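Local coordinates for Alpha/beta hydrolase fold-3 domain-containing protein (Enterococcus faecalis, PDB 2QRU), which is of unknown function but, as a member of the alpha/beta hydrolase fold-3 family, probably acts as a hydrolase, at residues N129-T134 against H249-Q254; P142-K147 against S179-L184; Y66-N71 against L170-L175; P212-A217 against E265-W270. One frame throughout, in Å; residues are numbered along the deposited sequence.

Contact 1. Residues N129-T134 against H249-Q254. With PO4 (phosphate ion), chain B.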
loop_
_atom_site.group_PDB
_atom_site.type_symbol
_atom_site.label_atom_id
_atom_site.label_comp_id
_atom_site.label_asym_id
_atom_site.label_seq_id
_atom_site.Cartn_x
_atom_site.Cartn_y
_atom_site.Cartn_z
ATOM N N ASN A 129 -5.094 -6.804 0.385
ATOM C CA ASN A 129 -5.489 -5.402 0.395
ATOM C C ASN A 129 -6.070 -5.006 1.759
ATOM O O ASN A 129 -7.131 -5.510 2.139
ATOM C CB ASN A 129 -6.605 -5.193 -0.629
ATOM C CG ASN A 129 -7.203 -3.827 -0.512
ATOM O OD1 ASN A 129 -6.476 -2.846 -0.548
ATOM N ND2 ASN A 129 -8.522 -3.752 -0.376
ATOM N N PHE A 130 -5.385 -4.105 2.451
ATOM C CA PHE A 130 -5.924 -3.424 3.638
ATOM C C PHE A 130 -6.412 -2.059 3.196
ATOM O O PHE A 130 -5.591 -1.143 3.012
ATOM C CB PHE A 130 -4.836 -3.306 4.698
ATOM C CG PHE A 130 -4.606 -4.591 5.419
ATOM C CD1 PHE A 130 -5.394 -4.901 6.546
ATOM C CD2 PHE A 130 -3.623 -5.458 5.019
ATOM C CE1 PHE A 130 -5.209 -6.129 7.236
ATOM C CE2 PHE A 130 -3.418 -6.668 5.690
ATOM C CZ PHE A 130 -4.199 -7.017 6.796
ATOM N N TYR A 131 -7.735 -1.955 2.973
ATOM C CA TYR A 131 -8.444 -0.679 2.738
ATOM C C TYR A 131 -7.762 0.254 1.702
ATOM O O TYR A 131 -7.659 1.479 1.876
ATOM C CB TYR A 131 -8.795 0.016 4.065
ATOM C CG TYR A 131 -7.717 -0.022 5.129
ATOM C CD1 TYR A 131 -6.676 0.897 5.135
ATOM C CD2 TYR A 131 -7.739 -1.000 6.132
ATOM C CE1 TYR A 131 -5.677 0.866 6.137
ATOM C CE2 TYR A 131 -6.735 -1.055 7.118
ATOM C CZ TYR A 131 -5.716 -0.128 7.115
ATOM O OH TYR A 131 -4.763 -0.179 8.158
ATOM N N GLY A 132 -7.335 -0.374 0.605
ATOM C CA GLY A 132 -6.830 0.387 -0.553
ATOM C C GLY A 132 -7.975 0.795 -1.482
ATOM O O GLY A 132 -9.166 0.817 -1.107
ATOM N N TYR A 133 -7.596 1.087 -2.732
ATOM C CA TYR A 133 -8.524 1.632 -3.719
ATOM C C TYR A 133 -7.993 1.395 -5.118
ATOM O O TYR A 133 -6.794 1.117 -5.282
ATOM C CB TYR A 133 -8.782 3.100 -3.440
ATOM C CG TYR A 133 -7.604 3.920 -2.973
ATOM C CD1 TYR A 133 -7.295 4.024 -1.599
ATOM C CD2 TYR A 133 -6.825 4.657 -3.890
ATOM C CE1 TYR A 133 -6.212 4.810 -1.150
ATOM C CE2 TYR A 133 -5.747 5.420 -3.439
ATOM C CZ TYR A 133 -5.469 5.517 -2.075
ATOM O OH TYR A 133 -4.424 6.302 -1.613
ATOM N N THR A 134 -8.885 1.521 -6.120
ATOM C CA THR A 134 -8.577 1.101 -7.482
ATOM C C THR A 134 -8.511 2.328 -8.414
ATOM O O THR A 134 -8.112 2.210 -9.570
ATOM C CB THR A 134 -9.680 0.149 -8.018
ATOM O OG1 THR A 134 -10.959 0.745 -7.766
ATOM C CG2 THR A 134 -9.605 -1.229 -7.335
ATOM N N HIS A 249 -10.479 4.163 9.589
ATOM C CA HIS A 249 -9.719 3.773 8.398
ATOM C C HIS A 249 -8.511 2.856 8.653
ATOM O O HIS A 249 -8.458 1.705 8.158
ATOM C CB HIS A 249 -9.275 5.054 7.669
ATOM C CG HIS A 249 -8.364 4.821 6.498
ATOM N ND1 HIS A 249 -8.749 4.105 5.387
ATOM C CD2 HIS A 249 -7.093 5.231 6.260
ATOM C CE1 HIS A 249 -7.758 4.086 4.515
ATOM N NE2 HIS A 249 -6.739 4.755 5.025
ATOM N N ASP A 250 -7.524 3.363 9.401
ATOM C CA ASP A 250 -6.214 2.708 9.399
ATOM C C ASP A 250 -6.119 1.696 10.509
ATOM O O ASP A 250 -5.294 1.837 11.423
ATOM C CB ASP A 250 -5.080 3.747 9.513
ATOM C CG ASP A 250 -3.701 3.152 9.215
ATOM O OD1 ASP A 250 -3.571 2.112 8.514
ATOM O OD2 ASP A 250 -2.715 3.743 9.680
ATOM N N PHE A 251 -6.963 0.667 10.460
ATOM C CA PHE A 251 -7.067 -0.176 11.669
ATOM C C PHE A 251 -5.864 -1.092 11.940
ATOM O O PHE A 251 -5.796 -1.711 13.022
ATOM C CB PHE A 251 -8.396 -0.930 11.746
ATOM C CG PHE A 251 -8.634 -1.871 10.586
ATOM C CD1 PHE A 251 -7.971 -3.080 10.559
ATOM C CD2 PHE A 251 -9.536 -1.545 9.554
ATOM C CE1 PHE A 251 -8.193 -3.992 9.498
ATOM C CE2 PHE A 251 -9.769 -2.463 8.521
ATOM C CZ PHE A 251 -9.106 -3.669 8.505
ATOM N N LEU A 252 -4.887 -1.136 11.010
ATOM C CA LEU A 252 -3.594 -1.798 11.333
ATOM C C LEU A 252 -2.821 -1.094 12.477
ATOM O O LEU A 252 -1.883 -1.673 13.051
ATOM C CB LEU A 252 -2.697 -1.967 10.100
ATOM C CG LEU A 252 -3.153 -2.995 9.047
ATOM C CD1 LEU A 252 -2.231 -2.839 7.902
ATOM C CD2 LEU A 252 -3.011 -4.367 9.632
ATOM N N LYS A 253 -3.228 0.125 12.825
ATOM C CA LYS A 253 -2.670 0.811 14.011
ATOM C C LYS A 253 -3.135 0.179 15.319
ATOM O O LYS A 253 -2.516 0.396 16.390
ATOM C CB LYS A 253 -3.057 2.278 14.005
ATOM C CG LYS A 253 -2.392 3.091 12.922
ATOM C CD LYS A 253 -2.655 4.561 13.137
ATOM C CE LYS A 253 -4.151 4.875 13.070
ATOM N NZ LYS A 253 -4.391 6.337 13.153
ATOM N N GLN A 254 -4.220 -0.597 15.239
ATOM C CA GLN A 254 -4.844 -1.200 16.441
ATOM C C GLN A 254 -4.925 -2.714 16.371
ATOM O O GLN A 254 -6.019 -3.292 16.436
ATOM C CB GLN A 254 -6.279 -0.709 16.673
ATOM C CG GLN A 254 -6.542 0.747 16.640
ATOM C CD GLN A 254 -8.039 1.014 16.476
ATOM O OE1 GLN A 254 -8.459 1.700 15.541
ATOM N NE2 GLN A 254 -8.847 0.441 17.367
HETATM P P PO4 B . -3.352 6.339 4.209
HETATM O O1 PO4 B . -4.773 6.528 3.699
HETATM O O2 PO4 B . -2.873 7.676 4.762
HETATM O O3 PO4 B . -3.317 5.370 5.394
HETATM O O4 PO4 B . -2.501 5.816 3.064
#
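The end of strand 127-130 and the residues after it run beside segment 249-254, with Tyr131 CA 7.3 Å from His249 CA and Phe130 CA 8.2 Å from Leu252 CA. Tyr131 has the largest share of the contact. Its CG sits between the backbone N and the carbonyl carbon (chi1 41°), which carries the ring across to where the carbonyl O of His249 lies over the centre of one face. The ring turns its edge to the faces of His249 and Phe251, at 63° in both T-shaped pairs. Its hydroxyl is gripped twice: it donates to Asp250 OD1 on the anti side of the carboxylate (OH to OD1 2.6 Å) and accepts from Leu252 N (N to OH 3.0 Å, 162°). Arg103 makes a salt bridge with the same OD1. In this alpha/beta hydrolase fold His249 is the probable histidine of a Ser-His-Asp triad: ND1 bonds to Asp221, and NE2 is hydrogen-bonded to Ser104 OG and to the phosphate ion (NE2 to O1 3.0 Å). Backbone N-H groups of Gly36, Gly37 and Ala105 also hold the phosphate, consistent with an oxyanion hole. Phe130 takes Leu252 CD2 over one face, a CH-pi contact 4.0 Å from CD2 to the ring centroid.

Contact 2. Residues P142-K147 against S179-L184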
loop_
_atom_site.group_PDB
_atom_site.type_symbol
_atom_site.label_atom_id
_atom_site.label_comp_id
_atom_site.label_asym_id
_atom_site.label_seq_id
_atom_site.Cartn_x
_atom_site.Cartn_y
_atom_site.Cartn_z
ATOM N N PRO A 142 -15.432 15.901 -0.655
ATOM C CA PRO A 142 -15.000 16.482 0.627
ATOM C C PRO A 142 -14.898 15.430 1.744
ATOM O O PRO A 142 -15.771 14.565 1.880
ATOM C CB PRO A 142 -16.087 17.525 0.936
ATOM C CG PRO A 142 -17.273 17.136 0.083
ATOM C CD PRO A 142 -16.699 16.498 -1.136
ATOM N N ARG A 143 -13.800 15.484 2.491
ATOM C CA ARG A 143 -13.587 14.622 3.651
ATOM C C ARG A 143 -13.109 15.484 4.818
ATOM O O ARG A 143 -12.276 16.390 4.644
ATOM C CB ARG A 143 -12.547 13.544 3.350
ATOM C CG ARG A 143 -13.000 12.496 2.328
ATOM C CD ARG A 143 -11.838 11.629 1.864
ATOM N NE ARG A 143 -10.787 12.400 1.184
ATOM C CZ ARG A 143 -9.580 11.919 0.904
ATOM N NH1 ARG A 143 -9.262 10.671 1.255
ATOM N NH2 ARG A 143 -8.687 12.678 0.274
ATOM N N LYS A 144 -13.668 15.243 5.997
ATOM C CA LYS A 144 -13.158 15.876 7.204
ATOM C C LYS A 144 -12.558 14.744 8.021
ATOM O O LYS A 144 -13.267 13.838 8.482
ATOM C CB LYS A 144 -14.255 16.659 7.955
ATOM C CG LYS A 144 -13.763 17.596 9.086
ATOM C CD LYS A 144 -12.554 18.461 8.685
ATOM C CE LYS A 144 -12.923 19.588 7.724
ATOM N NZ LYS A 144 -11.715 20.215 7.095
ATOM N N LEU A 145 -11.231 14.776 8.127
ATOM C CA LEU A 145 -10.458 13.725 8.779
ATOM C C LEU A 145 -9.780 14.286 10.036
ATOM O O LEU A 145 -9.726 13.613 11.077
ATOM C CB LEU A 145 -9.440 13.124 7.797
ATOM C CG LEU A 145 -9.990 12.738 6.413
ATOM C CD1 LEU A 145 -8.891 12.376 5.401
ATOM C CD2 LEU A 145 -11.040 11.634 6.516
ATOM N N LEU A 146 -9.258 15.507 9.925
ATOM C CA LEU A 146 -8.791 16.280 11.070
ATOM C C LEU A 146 -9.672 17.504 11.224
ATOM O O LEU A 146 -9.747 18.331 10.314
ATOM C CB LEU A 146 -7.340 16.735 10.884
ATOM C CG LEU A 146 -6.187 15.745 11.081
ATOM C CD1 LEU A 146 -4.884 16.468 10.815
ATOM C CD2 LEU A 146 -6.175 15.121 12.487
ATOM N N LYS A 147 -10.329 17.619 12.375
ATOM C CA LYS A 147 -11.217 18.751 12.664
ATOM C C LYS A 147 -10.483 20.100 12.768
ATOM O O LYS A 147 -10.978 21.116 12.259
ATOM C CB LYS A 147 -12.065 18.467 13.922
ATOM C CG LYS A 147 -12.747 19.680 14.567
ATOM C CD LYS A 147 -14.045 19.279 15.276
ATOM C CE LYS A 147 -14.274 20.061 16.565
ATOM N NZ LYS A 147 -14.221 21.533 16.380
ATOM N N SER A 179 -2.948 19.307 2.650
ATOM C CA SER A 179 -3.312 19.294 1.235
ATOM C C SER A 179 -4.783 18.918 1.071
ATOM O O SER A 179 -5.472 19.490 0.230
ATOM C CB SER A 179 -2.391 18.397 0.399
ATOM O OG SER A 179 -2.592 17.010 0.648
ATOM N N ILE A 180 -5.261 17.999 1.907
ATOM C CA ILE A 180 -6.676 17.631 1.914
ATOM C C ILE A 180 -7.552 18.826 2.292
ATOM O O ILE A 180 -8.489 19.177 1.556
ATOM C CB ILE A 180 -6.961 16.436 2.854
ATOM C CG1 ILE A 180 -6.301 15.166 2.302
ATOM C CG2 ILE A 180 -8.483 16.236 3.025
ATOM C CD1 ILE A 180 -6.339 13.953 3.240
ATOM N N GLN A 181 -7.235 19.464 3.422
ATOM C CA GLN A 181 -8.023 20.594 3.922
ATOM C C GLN A 181 -8.034 21.763 2.943
ATOM O O GLN A 181 -9.007 22.513 2.881
ATOM C CB GLN A 181 -7.502 21.069 5.281
ATOM C CG GLN A 181 -7.610 20.024 6.398
ATOM C CD GLN A 181 -7.095 20.530 7.737
ATOM O OE1 GLN A 181 -6.402 21.550 7.815
ATOM N NE2 GLN A 181 -7.443 19.821 8.804
ATOM N N GLN A 182 -6.952 21.901 2.178
ATOM C CA GLN A 182 -6.765 23.038 1.272
ATOM C C GLN A 182 -7.141 22.710 -0.174
ATOM O O GLN A 182 -6.943 23.533 -1.066
ATOM C CB GLN A 182 -5.316 23.530 1.326
ATOM C CG GLN A 182 -4.888 24.091 2.664
ATOM C CD GLN A 182 -5.637 25.354 3.033
ATOM O OE1 GLN A 182 -5.887 26.215 2.188
ATOM N NE2 GLN A 182 -5.996 25.473 4.305
ATOM N N ALA A 183 -7.679 21.511 -0.396
ATOM C CA ALA A 183 -8.085 21.046 -1.729
ATOM C C ALA A 183 -6.907 20.959 -2.723
ATOM O O ALA A 183 -7.075 21.173 -3.924
ATOM C CB ALA A 183 -9.234 21.930 -2.287
ATOM N N LEU A 184 -5.721 20.625 -2.217
ATOM C CA LEU A 184 -4.504 20.607 -3.038
ATOM C C LEU A 184 -4.020 19.185 -3.347
ATOM O O LEU A 184 -3.009 18.987 -4.031
ATOM C CB LEU A 184 -3.379 21.370 -2.339
ATOM C CG LEU A 184 -3.487 22.889 -2.201
ATOM C CD1 LEU A 184 -2.411 23.391 -1.255
ATOM C CD2 LEU A 184 -3.370 23.561 -3.555
#
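Gln181 NE2 reaches the carbonyl O of Leu146, a weak bond with NE2 3.1 Å from O and an N-H...O angle of only 123°. The same amide has two further partners in the chain after 142-147: NE2 also donates to the carbonyl of Gln148, and OE1 accepts from the backbone N of Ile150. An extended side chain beyond CG lets Gln181 span from the last turn of helix 173-181 to the loop after strand 127-130, both in the excursion between strands 127-130 and 213-218 of the alpha/beta hydrolase fold. The preceding residue, Ile180, points CD1 at Leu145 CD1, 3.7 Å away, the two side chains crossing at about a right angle. Arg143 bends at chi3 (-62°) and brings NH2 within 4.0 Å of Ile180 CD1, while its NH1 bonds to the carbonyl of Glu223. Beyond Gln181 the helix closes in a Schellman motif, Ala183 having positive phi. Between the segments the contact is thus mostly van der Waals packing at the surface with one weak bond, to which the amide's further bonds and the packing of Leu145 and Leu146 on His177 add.

Contact 3. Residues Y66-N71 against L170-L175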
loop_
_atom_site.group_PDB
_atom_site.type_symbol
_atom_site.label_atom_id
_atom_site.label_comp_id
_atom_site.label_asym_id
_atom_site.label_seq_id
_atom_site.Cartn_x
_atom_site.Cartn_y
_atom_site.Cartn_z
ATOM N N TYR A 66 8.818 3.604 -1.464
ATOM C CA TYR A 66 8.400 4.224 -2.711
ATOM C C TYR A 66 8.450 5.757 -2.605
ATOM O O TYR A 66 8.442 6.323 -1.495
ATOM C CB TYR A 66 7.033 3.672 -3.123
ATOM C CG TYR A 66 5.913 3.868 -2.107
ATOM C CD1 TYR A 66 5.261 5.118 -1.988
ATOM C CD2 TYR A 66 5.488 2.800 -1.272
ATOM C CE1 TYR A 66 4.218 5.308 -1.089
ATOM C CE2 TYR A 66 4.421 2.984 -0.382
ATOM C CZ TYR A 66 3.784 4.220 -0.298
ATOM O OH TYR A 66 2.718 4.389 0.564
ATOM N N LEU A 67 8.556 6.422 -3.746
ATOM C CA LEU A 67 8.660 7.883 -3.752
ATOM C C LEU A 67 7.360 8.539 -3.266
ATOM O O LEU A 67 6.253 7.969 -3.441
ATOM C CB LEU A 67 9.044 8.377 -5.159
ATOM C CG LEU A 67 10.470 7.991 -5.570
ATOM C CD1 LEU A 67 10.671 8.357 -7.028
ATOM C CD2 LEU A 67 11.553 8.681 -4.687
ATOM N N LEU A 68 7.491 9.742 -2.691
ATOM C CA LEU A 68 6.352 10.429 -2.095
ATOM C C LEU A 68 6.088 11.755 -2.781
ATOM O O LEU A 68 7.022 12.454 -3.193
ATOM C CB LEU A 68 6.548 10.667 -0.595
ATOM C CG LEU A 68 6.816 9.421 0.260
ATOM C CD1 LEU A 68 7.135 9.837 1.680
ATOM C CD2 LEU A 68 5.617 8.452 0.206
ATOM N N ALA A 69 4.797 12.051 -2.898
ATOM C CA ALA A 69 4.287 13.321 -3.415
ATOM C C ALA A 69 4.288 14.374 -2.298
ATOM O O ALA A 69 4.335 14.021 -1.104
ATOM C CB ALA A 69 2.870 13.110 -4.000
ATOM N N PRO A 70 4.268 15.678 -2.658
ATOM C CA PRO A 70 4.264 16.268 -4.008
ATOM C C PRO A 70 5.632 16.246 -4.689
ATOM O O PRO A 70 5.720 16.616 -5.874
ATOM C CB PRO A 70 3.844 17.727 -3.751
ATOM C CG PRO A 70 4.439 18.028 -2.369
ATOM C CD PRO A 70 4.321 16.710 -1.596
ATOM N N ASN A 71 6.680 15.869 -3.934
ATOM C CA ASN A 71 8.081 15.866 -4.405
ATOM C C ASN A 71 8.217 15.070 -5.700
ATOM O O ASN A 71 8.904 15.504 -6.630
ATOM C CB ASN A 71 9.025 15.320 -3.331
ATOM C CG ASN A 71 8.854 16.012 -1.995
ATOM O OD1 ASN A 71 7.735 16.200 -1.516
ATOM N ND2 ASN A 71 9.972 16.383 -1.370
ATOM N N LEU A 170 7.042 9.894 10.373
ATOM C CA LEU A 170 5.750 10.449 9.962
ATOM C C LEU A 170 5.707 11.980 10.026
ATOM O O LEU A 170 4.673 12.577 10.333
ATOM C CB LEU A 170 4.593 9.821 10.765
ATOM C CG LEU A 170 4.684 8.310 11.041
ATOM C CD1 LEU A 170 3.433 7.762 11.725
ATOM C CD2 LEU A 170 4.946 7.550 9.758
ATOM N N SER A 171 6.839 12.612 9.727
ATOM C CA SER A 171 6.955 14.053 9.819
ATOM C C SER A 171 6.141 14.771 8.732
ATOM O O SER A 171 5.779 15.938 8.884
ATOM C CB SER A 171 8.427 14.466 9.746
ATOM O OG SER A 171 8.942 14.261 8.443
ATOM N N ARG A 172 5.839 14.058 7.647
ATOM C CA ARG A 172 5.101 14.654 6.534
ATOM C C ARG A 172 3.585 14.456 6.693
ATOM O O ARG A 172 2.801 14.836 5.809
ATOM C CB ARG A 172 5.602 14.086 5.202
ATOM C CG ARG A 172 7.106 14.301 4.931
ATOM C CD ARG A 172 7.582 13.409 3.772
ATOM N NE ARG A 172 6.865 13.717 2.538
ATOM C CZ ARG A 172 7.178 14.719 1.706
ATOM N NH1 ARG A 172 8.229 15.490 1.957
ATOM N NH2 ARG A 172 6.447 14.943 0.605
ATOM N N TYR A 173 3.182 13.865 7.825
ATOM C CA TYR A 173 1.761 13.629 8.135
ATOM C C TYR A 173 0.903 14.905 7.981
ATOM O O TYR A 173 -0.176 14.885 7.367
ATOM C CB TYR A 173 1.623 13.015 9.545
ATOM C CG TYR A 173 0.219 13.021 10.104
ATOM C CD1 TYR A 173 -0.264 14.134 10.809
ATOM C CD2 TYR A 173 -0.628 11.921 9.930
ATOM C CE1 TYR A 173 -1.552 14.153 11.318
ATOM C CE2 TYR A 173 -1.915 11.921 10.447
ATOM C CZ TYR A 173 -2.368 13.035 11.135
ATOM O OH TYR A 173 -3.646 13.050 11.641
ATOM N N LEU A 174 1.390 16.019 8.519
ATOM C CA LEU A 174 0.641 17.275 8.433
ATOM C C LEU A 174 0.507 17.803 7.006
ATOM O O LEU A 174 -0.474 18.479 6.688
ATOM C CB LEU A 174 1.248 18.364 9.340
ATOM C CG LEU A 174 1.120 18.137 10.846
ATOM C CD1 LEU A 174 1.501 19.361 11.651
ATOM C CD2 LEU A 174 -0.283 17.647 11.209
ATOM N N LEU A 175 1.497 17.523 6.162
ATOM C CA LEU A 175 1.466 18.020 4.783
ATOM C C LEU A 175 0.312 17.354 4.042
ATOM O O LEU A 175 -0.419 17.991 3.273
ATOM C CB LEU A 175 2.798 17.752 4.072
ATOM C CG LEU A 175 2.968 18.360 2.668
ATOM C CD1 LEU A 175 2.950 19.883 2.687
ATOM C CD2 LEU A 175 4.253 17.846 2.039
#
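Hydrogen bonding centres on Arg172, whose NH2 donates to two acceptors of the loop 66-71: the carbonyl O of Ala69 at 2.9 Å from NH2, and Asn71 OD1 at 2.8 Å from NH2. A bend at chi3 (61°) turns the end of Arg172 toward the loop. Ala69 O lies in the guanidinium plane and Asn71 OD1 is tilted from it, the amide turned 70° against it; NH2 stands well above both carbonyl planes. The other nitrogens of Arg172 are also used, NE by the carbonyl of Ile39 and NH1 by that of Asp159. Asn71 ND2 bonds to the carbonyls of Lys162 and Asp159. This buried arginine thus ties the loop after strand 59-64 of the alpha/beta hydrolase sheet to the start of helix 173-181, which lies in the long excursion between strands 127-130 and 213-218. Apolar packing flanks the polar group. Pro70, preceded by a cis peptide bond, touches Leu175 CD2 with its CD, 3.8 Å away, and the same CD lies at the guanidinium edge, 3.5 Å from Arg172 NH2. Leu68 CD1 approaches obliquely, 4.0 Å from Arg172 NE.

Contact 4. Residues P212-A217 against E265-W270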
loop_
_atom_site.group_PDB
_atom_site.type_symbol
_atom_site.label_atom_id
_atom_site.label_comp_id
_atom_site.label_asym_id
_atom_site.label_seq_id
_atom_site.Cartn_x
_atom_site.Cartn_y
_atom_site.Cartn_z
ATOM N N PRO A 212 -5.627 -14.089 -6.891
ATOM C CA PRO A 212 -6.523 -14.025 -5.722
ATOM C C PRO A 212 -6.121 -13.012 -4.697
ATOM O O PRO A 212 -4.922 -12.851 -4.369
ATOM C CB PRO A 212 -6.453 -15.429 -5.121
ATOM C CG PRO A 212 -6.192 -16.285 -6.388
ATOM C CD PRO A 212 -5.146 -15.452 -7.092
ATOM N N CYS A 213 -7.132 -12.337 -4.172
ATOM C CA CYS A 213 -6.899 -11.264 -3.244
ATOM C C CYS A 213 -7.714 -11.456 -1.946
ATOM O O CYS A 213 -8.916 -11.889 -2.002
ATOM C CB CYS A 213 -7.275 -9.947 -3.947
ATOM S SG CYS A 213 -7.087 -8.511 -2.824
ATOM N N PHE A 214 -7.068 -11.201 -0.809
ATOM C CA PHE A 214 -7.762 -11.064 0.485
ATOM C C PHE A 214 -7.905 -9.585 0.763
ATOM O O PHE A 214 -6.901 -8.844 0.839
ATOM C CB PHE A 214 -6.968 -11.712 1.609
ATOM C CG PHE A 214 -7.652 -11.638 2.946
ATOM C CD1 PHE A 214 -7.579 -10.464 3.735
ATOM C CD2 PHE A 214 -8.388 -12.748 3.404
ATOM C CE1 PHE A 214 -8.216 -10.423 4.995
ATOM C CE2 PHE A 214 -9.056 -12.715 4.648
ATOM C CZ PHE A 214 -8.966 -11.564 5.452
ATOM N N SER A 215 -9.153 -9.125 0.875
ATOM C CA SER A 215 -9.432 -7.681 0.911
ATOM C C SER A 215 -10.262 -7.357 2.144
ATOM O O SER A 215 -11.210 -8.071 2.448
ATOM C CB SER A 215 -10.250 -7.279 -0.327
ATOM O OG SER A 215 -10.531 -5.877 -0.349
ATOM N N THR A 216 -9.925 -6.278 2.848
ATOM C CA THR A 216 -10.618 -5.925 4.089
ATOM C C THR A 216 -10.621 -4.400 4.300
ATOM O O THR A 216 -9.685 -3.705 3.918
ATOM C CB THR A 216 -9.943 -6.640 5.304
ATOM O OG1 THR A 216 -10.627 -6.295 6.516
ATOM C CG2 THR A 216 -8.446 -6.227 5.435
ATOM N N ALA A 217 -11.692 -3.910 4.926
ATOM C CA ALA A 217 -11.846 -2.478 5.213
ATOM C C ALA A 217 -12.980 -2.332 6.187
ATOM O O ALA A 217 -13.825 -3.233 6.313
ATOM C CB ALA A 217 -12.167 -1.693 3.951
ATOM N N GLU A 265 -6.948 -13.744 12.152
ATOM C CA GLU A 265 -7.204 -15.199 12.111
ATOM C C GLU A 265 -7.736 -15.590 10.723
ATOM O O GLU A 265 -7.332 -16.611 10.170
ATOM C CB GLU A 265 -8.199 -15.632 13.190
ATOM C CG GLU A 265 -7.683 -15.410 14.578
ATOM C CD GLU A 265 -8.739 -15.664 15.642
ATOM O OE1 GLU A 265 -9.928 -15.898 15.292
ATOM O OE2 GLU A 265 -8.362 -15.611 16.840
ATOM N N GLN A 266 -8.642 -14.774 10.186
ATOM C CA GLN A 266 -9.214 -14.986 8.837
ATOM C C GLN A 266 -8.141 -14.927 7.761
ATOM O O GLN A 266 -8.075 -15.806 6.874
ATOM C CB GLN A 266 -10.342 -13.998 8.542
ATOM C CG GLN A 266 -11.601 -14.293 9.373
ATOM C CD GLN A 266 -12.590 -13.132 9.407
ATOM O OE1 GLN A 266 -12.285 -12.003 9.021
ATOM N NE2 GLN A 266 -13.779 -13.406 9.933
ATOM N N LEU A 267 -7.288 -13.918 7.870
ATOM C CA LEU A 267 -6.166 -13.744 6.932
ATOM C C LEU A 267 -5.210 -14.933 7.051
ATOM O O LEU A 267 -4.745 -15.455 6.030
ATOM C CB LEU A 267 -5.446 -12.415 7.177
ATOM C CG LEU A 267 -4.221 -12.183 6.288
ATOM C CD1 LEU A 267 -4.472 -12.350 4.777
ATOM C CD2 LEU A 267 -3.565 -10.814 6.554
ATOM N N ASP A 268 -4.933 -15.360 8.285
ATOM C CA ASP A 268 -4.015 -16.490 8.495
ATOM C C ASP A 268 -4.564 -17.743 7.825
ATOM O O ASP A 268 -3.843 -18.447 7.091
ATOM C CB ASP A 268 -3.765 -16.738 9.987
ATOM C CG ASP A 268 -2.743 -17.821 10.207
ATOM O OD1 ASP A 268 -1.549 -17.534 10.117
ATOM O OD2 ASP A 268 -3.157 -18.984 10.429
ATOM N N SER A 269 -5.846 -18.022 8.044
ATOM C CA SER A 269 -6.489 -19.188 7.439
ATOM C C SER A 269 -6.426 -19.098 5.909
ATOM O O SER A 269 -6.121 -20.091 5.246
ATOM C CB SER A 269 -7.941 -19.298 7.904
ATOM O OG SER A 269 -8.606 -20.400 7.299
ATOM N N TRP A 270 -6.712 -17.911 5.369
ATOM C CA TRP A 270 -6.702 -17.696 3.900
ATOM C C TRP A 270 -5.275 -17.888 3.350
ATOM O O TRP A 270 -5.102 -18.507 2.263
ATOM C CB TRP A 270 -7.201 -16.292 3.599
ATOM C CG TRP A 270 -7.289 -15.936 2.140
ATOM C CD1 TRP A 270 -8.358 -16.123 1.312
ATOM C CD2 TRP A 270 -6.281 -15.263 1.374
ATOM N NE1 TRP A 270 -8.064 -15.632 0.047
ATOM C CE2 TRP A 270 -6.799 -15.102 0.054
ATOM C CE3 TRP A 270 -4.982 -14.811 1.658
ATOM C CZ2 TRP A 270 -6.078 -14.476 -0.954
ATOM C CZ3 TRP A 270 -4.249 -14.157 0.639
ATOM C CH2 TRP A 270 -4.810 -14.009 -0.656
#
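Phe214 and Trp270 carry this contact, with Leu267 completing the trio. Strand 213-217 and helix 265-270 lie nearly antiparallel, their axes at 173° and 10.0 Å apart at the closest, and Phe214 projects from the strand toward the helix. With CG anti to the backbone N (chi1 -178°), the phenyl ring extends out toward the helix and slides past the indole in the opposite direction. Phe214 CB stands almost squarely over the indole, 3.5 Å from the centroid of its six-membered ring and 6° off the normal, a CH-pi contact. The ring itself then meets the five-membered part of Trp270 obliquely, Phe214 CD2 coming within 3.6 Å of Trp270 CG. Leu267 lies over one face of the phenyl ring: its CD1 is 4.0 Å from the centroid of the Phe214 ring, offset toward the rim. The far end of the indole slips alongside the strand backbone, with Trp270 CZ2 3.4 Å from Phe214 N and the carbonyl O of Pro212 at the indole edge. Strand 213-218 is one of the parallel strands of the alpha/beta hydrolase sheet, and helix 258-272 packs on it, Leu267 and Trp270 reaching on to Phe130 and Val128 of neighbouring strand 127-130. Because the segments meet through aromatic faces and methyl groups, this helix-to-sheet joint rests on close apolar packing, and the strand's backbone polar groups are left to its sheet neighbours.

Contacts 1 and 4 lie side by side, their centres about 12 Å apart, on neighbouring strands of the sheet. Asn129 N is 2.8 Å from Phe214 O and Tyr131 N is 2.8 Å from Thr216 O, both probable hydrogen bonds, and Thr216 CG2 packs against Phe130. Contacts 2 and 3 share helix 173-181, with centres about 15 Å apart, and touch where Leu146 CD2 meets Tyr173 OH at 3.4 Å. The pairs stand apart: contacts 3 and 4 are about 29 Å between centres, on opposite sides of the chain's centre. The probable triad histidine and the phosphate belong to contact 1; contacts 2 and 3 each come within about 7 Å of contact 1, nearest atoms, without touching.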